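Local coordinates for putative uncharacterized protein (Emericella nidulans, PDB 3PGB) that probably oxidises primary amines, as a copper amine oxidase that carries one topaquinone cofactor per subunit, at residues 332-337 and 755-760. Residues are numbered along the deposited sequence; the frame is centred on the assembly and turned at random.
Sequences APDGAR and SNETCS
Asp-334 and Glu-757 meet carboxylate to carboxylate, Asp-334 OD1 lying 2.7 Å from Glu-757 OE1. The two side chains run past one another in opposite directions, and their carboxylate planes stand 76° apart. Glu-757 gets there on a long chain that spans the gap from its loop: CG is anti to the backbone N (chi1 -171°) and the chain stays extended beyond CG. Asp-334 turns its CG beside its own backbone N, chi1 -70°, which brings OD1 up to the glutamate while OD2 accepts a hydrogen bond from the backbone N of Gln-326 of the second subunit. A water lies where it can donate to Asp-334 OD1 and, at 2.8 Å, to Glu-757 OE2, though more acceptors surround it than it has protons.

Beside this polar pair, CB of Pro-333 comes nearest the sulfur of Cys-759, CB and SG 4.3 Å apart, a loose apolar touch. That sulfur is tied in a disulfide to Cys-52, which joins the N-terminal region to strand 759-763. Pro-333 and Asp-334 are the central residues of a type I turn closed by Gly-335 N to Ala-332 O, 2.8 Å; proline suits its first corner because the ring restrains phi to the range needed there, and glycine readily takes the positive phi that follows.

The contact thus joins the turn before strand 339-341 to the loop that leads into strand 759-763 and to its first residue, at the dimer interface, where Cys-759 and Ser-760 pair antiparallel with a strand of the second subunit. Two acid oxygens so close suggest that one carboxyl group probably keeps a proton and shares it, easing the repulsion between like charges.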
ATOM      1  N   ALA A 332     -21.385   9.993  -9.491  1.00 18.10           N
ATOM      2  CA  ALA A 332     -21.850   8.732 -10.073  1.00 17.89           C
ATOM      3  C   ALA A 332     -22.956   9.012 -11.085  1.00 17.93           C
ATOM      4  O   ALA A 332     -24.132   8.929 -10.749  1.00 17.74           O
ATOM      5  CB  ALA A 332     -22.349   7.795  -8.983  1.00 17.59           C
ATOM      6  N   PRO A 333     -22.579   9.335 -12.337  1.00 18.21           N
ATOM      7  CA  PRO A 333     -23.532   9.746 -13.375  1.00 18.25           C
ATOM      8  C   PRO A 333     -24.711   8.802 -13.569  1.00 18.07           C
ATOM      9  O   PRO A 333     -25.830   9.270 -13.775  1.00 18.24           O
ATOM     10  CB  PRO A 333     -22.682   9.773 -14.648  1.00 18.47           C
ATOM     11  CG  PRO A 333     -21.291   9.962 -14.177  1.00 18.83           C
ATOM     12  CD  PRO A 333     -21.199   9.287 -12.852  1.00 18.36           C
ATOM     13  N   ASP A 334     -24.470   7.493 -13.504  1.00 17.72           N
ATOM     14  CA  ASP A 334     -25.548   6.512 -13.637  1.00 17.53           C
ATOM     15  C   ASP A 334     -25.968   5.911 -12.300  1.00 17.13           C
ATOM     16  O   ASP A 334     -26.643   4.887 -12.263  1.00 17.28           O
ATOM     17  CB  ASP A 334     -25.152   5.415 -14.628  1.00 17.65           C
ATOM     18  CG  ASP A 334     -25.105   5.919 -16.055  1.00 18.59           C
ATOM     19  OD1 ASP A 334     -25.022   7.149 -16.240  1.00 20.93           O
ATOM     20  OD2 ASP A 334     -25.139   5.098 -16.994  1.00 19.83           O
ATOM     21  N   GLY A 335     -25.599   6.563 -11.204  1.00 16.75           N
ATOM     22  CA  GLY A 335     -25.933   6.062  -9.878  1.00 16.49           C
ATOM     23  C   GLY A 335     -25.233   4.761  -9.528  1.00 16.26           C
ATOM     24  O   GLY A 335     -24.138   4.479 -10.022  1.00 16.12           O
ATOM     25  N   ALA A 336     -25.886   3.965  -8.681  1.00 16.09           N
ATOM     26  CA  ALA A 336     -25.292   2.762  -8.089  1.00 15.89           C
ATOM     27  C   ALA A 336     -25.360   1.563  -9.026  1.00 15.65           C
ATOM     28  O   ALA A 336     -26.445   1.085  -9.346  1.00 15.77           O
ATOM     29  CB  ALA A 336     -25.999   2.435  -6.781  1.00 15.82           C
ATOM     30  N   ARG A 337     -24.203   1.060  -9.448  1.00 15.53           N
ATOM     31  CA  ARG A 337     -24.149  -0.117 -10.335  1.00 15.33           C
ATOM     32  C   ARG A 337     -24.020  -1.433  -9.560  1.00 14.95           C
ATOM     33  O   ARG A 337     -23.249  -2.315  -9.925  1.00 15.23           O
ATOM     34  CB  ARG A 337     -23.003   0.019 -11.332  1.00 15.32           C
ATOM     35  CG  ARG A 337     -23.128   1.219 -12.266  1.00 15.66           C
ATOM     36  CD  ARG A 337     -22.068   1.162 -13.361  1.00 15.86           C
ATOM     37  NE  ARG A 337     -20.759   0.865 -12.789  1.00 15.63           N
ATOM     38  CZ  ARG A 337     -19.741   0.303 -13.433  1.00 15.19           C
ATOM     39  NH1 ARG A 337     -19.828  -0.039 -14.711  1.00 14.53           N
ATOM     40  NH2 ARG A 337     -18.616   0.080 -12.772  1.00 16.12           N
ATOM     41  N   SER A 755     -20.904   3.119 -21.997  1.00 26.26           N
ATOM     42  CA  SER A 755     -21.771   4.278 -22.130  1.00 26.89           C
ATOM     43  C   SER A 755     -21.147   5.334 -23.042  1.00 27.29           C
ATOM     44  O   SER A 755     -19.961   5.642 -22.907  1.00 27.09           O
ATOM     45  CB  SER A 755     -22.025   4.874 -20.743  1.00 26.98           C
ATOM     46  OG  SER A 755     -23.093   5.800 -20.763  1.00 27.54           O
ATOM     47  N   ASN A 756     -21.941   5.863 -23.978  1.00 27.93           N
ATOM     48  CA  ASN A 756     -21.553   7.038 -24.778  1.00 28.46           C
ATOM     49  C   ASN A 756     -22.472   8.200 -24.424  1.00 28.68           C
ATOM     50  O   ASN A 756     -22.787   9.059 -25.254  1.00 28.72           O
ATOM     51  CB  ASN A 756     -21.619   6.744 -26.282  1.00 28.65           C
ATOM     52  CG  ASN A 756     -20.854   7.775 -27.118  1.00 29.48           C
ATOM     53  OD1 ASN A 756     -21.421   8.435 -27.994  1.00 30.95           O
ATOM     54  ND2 ASN A 756     -19.562   7.916 -26.843  1.00 30.43           N
ATOM     55  N   GLU A 757     -22.879   8.217 -23.162  1.00 29.02           N
ATOM     56  CA  GLU A 757     -23.867   9.150 -22.664  1.00 29.42           C
ATOM     57  C   GLU A 757     -23.248  10.525 -22.467  1.00 29.25           C
ATOM     58  O   GLU A 757     -22.110  10.645 -22.024  1.00 29.16           O
ATOM     59  CB  GLU A 757     -24.413   8.633 -21.332  1.00 29.62           C
ATOM     60  CG  GLU A 757     -25.619   9.383 -20.766  1.00 30.81           C
ATOM     61  CD  GLU A 757     -25.995   8.893 -19.368  1.00 31.75           C
ATOM     62  OE1 GLU A 757     -25.117   8.310 -18.692  1.00 32.24           O
ATOM     63  OE2 GLU A 757     -27.159   9.091 -18.947  1.00 31.85           O
ATOM     64  N   THR A 758     -24.007  11.550 -22.835  1.00 29.23           N
ATOM     65  CA  THR A 758     -23.725  12.920 -22.455  1.00 29.20           C
ATOM     66  C   THR A 758     -24.861  13.334 -21.530  1.00 29.13           C
ATOM     67  O   THR A 758     -26.029  13.262 -21.916  1.00 29.18           O
ATOM     68  CB  THR A 758     -23.680  13.849 -23.683  1.00 29.32           C
ATOM     69  OG1 THR A 758     -22.620  13.440 -24.557  1.00 29.26           O
ATOM     70  CG2 THR A 758     -23.463  15.307 -23.267  1.00 29.25           C
ATOM     71  N   CYS A 759     -24.528  13.727 -20.305  1.00 28.95           N
ATOM     72  CA  CYS A 759     -25.539  14.149 -19.333  1.00 28.87           C
ATOM     73  C   CYS A 759     -24.967  15.206 -18.408  1.00 28.58           C
ATOM     74  O   CYS A 759     -23.773  15.471 -18.442  1.00 28.56           O
ATOM     75  CB  CYS A 759     -26.068  12.952 -18.525  1.00 28.93           C
ATOM     76  SG  CYS A 759     -24.856  12.115 -17.461  1.00 28.97           S
ATOM     77  N   SER A 760     -25.823  15.800 -17.581  1.00 28.40           N
ATOM     78  CA  SER A 760     -25.424  16.898 -16.706  1.00 28.30           C
ATOM     79  C   SER A 760     -25.761  16.618 -15.250  1.00 28.12           C
ATOM     80  O   SER A 760     -26.707  15.899 -14.950  1.00 28.14           O
ATOM     81  CB  SER A 760     -26.119  18.189 -17.140  1.00 28.44           C
ATOM     82  OG  SER A 760     -27.528  18.058 -17.065  1.00 28.21           O
TER
HETATM   83  O   HOH W   1     -27.177   8.800 -16.199  1.00 18.68           O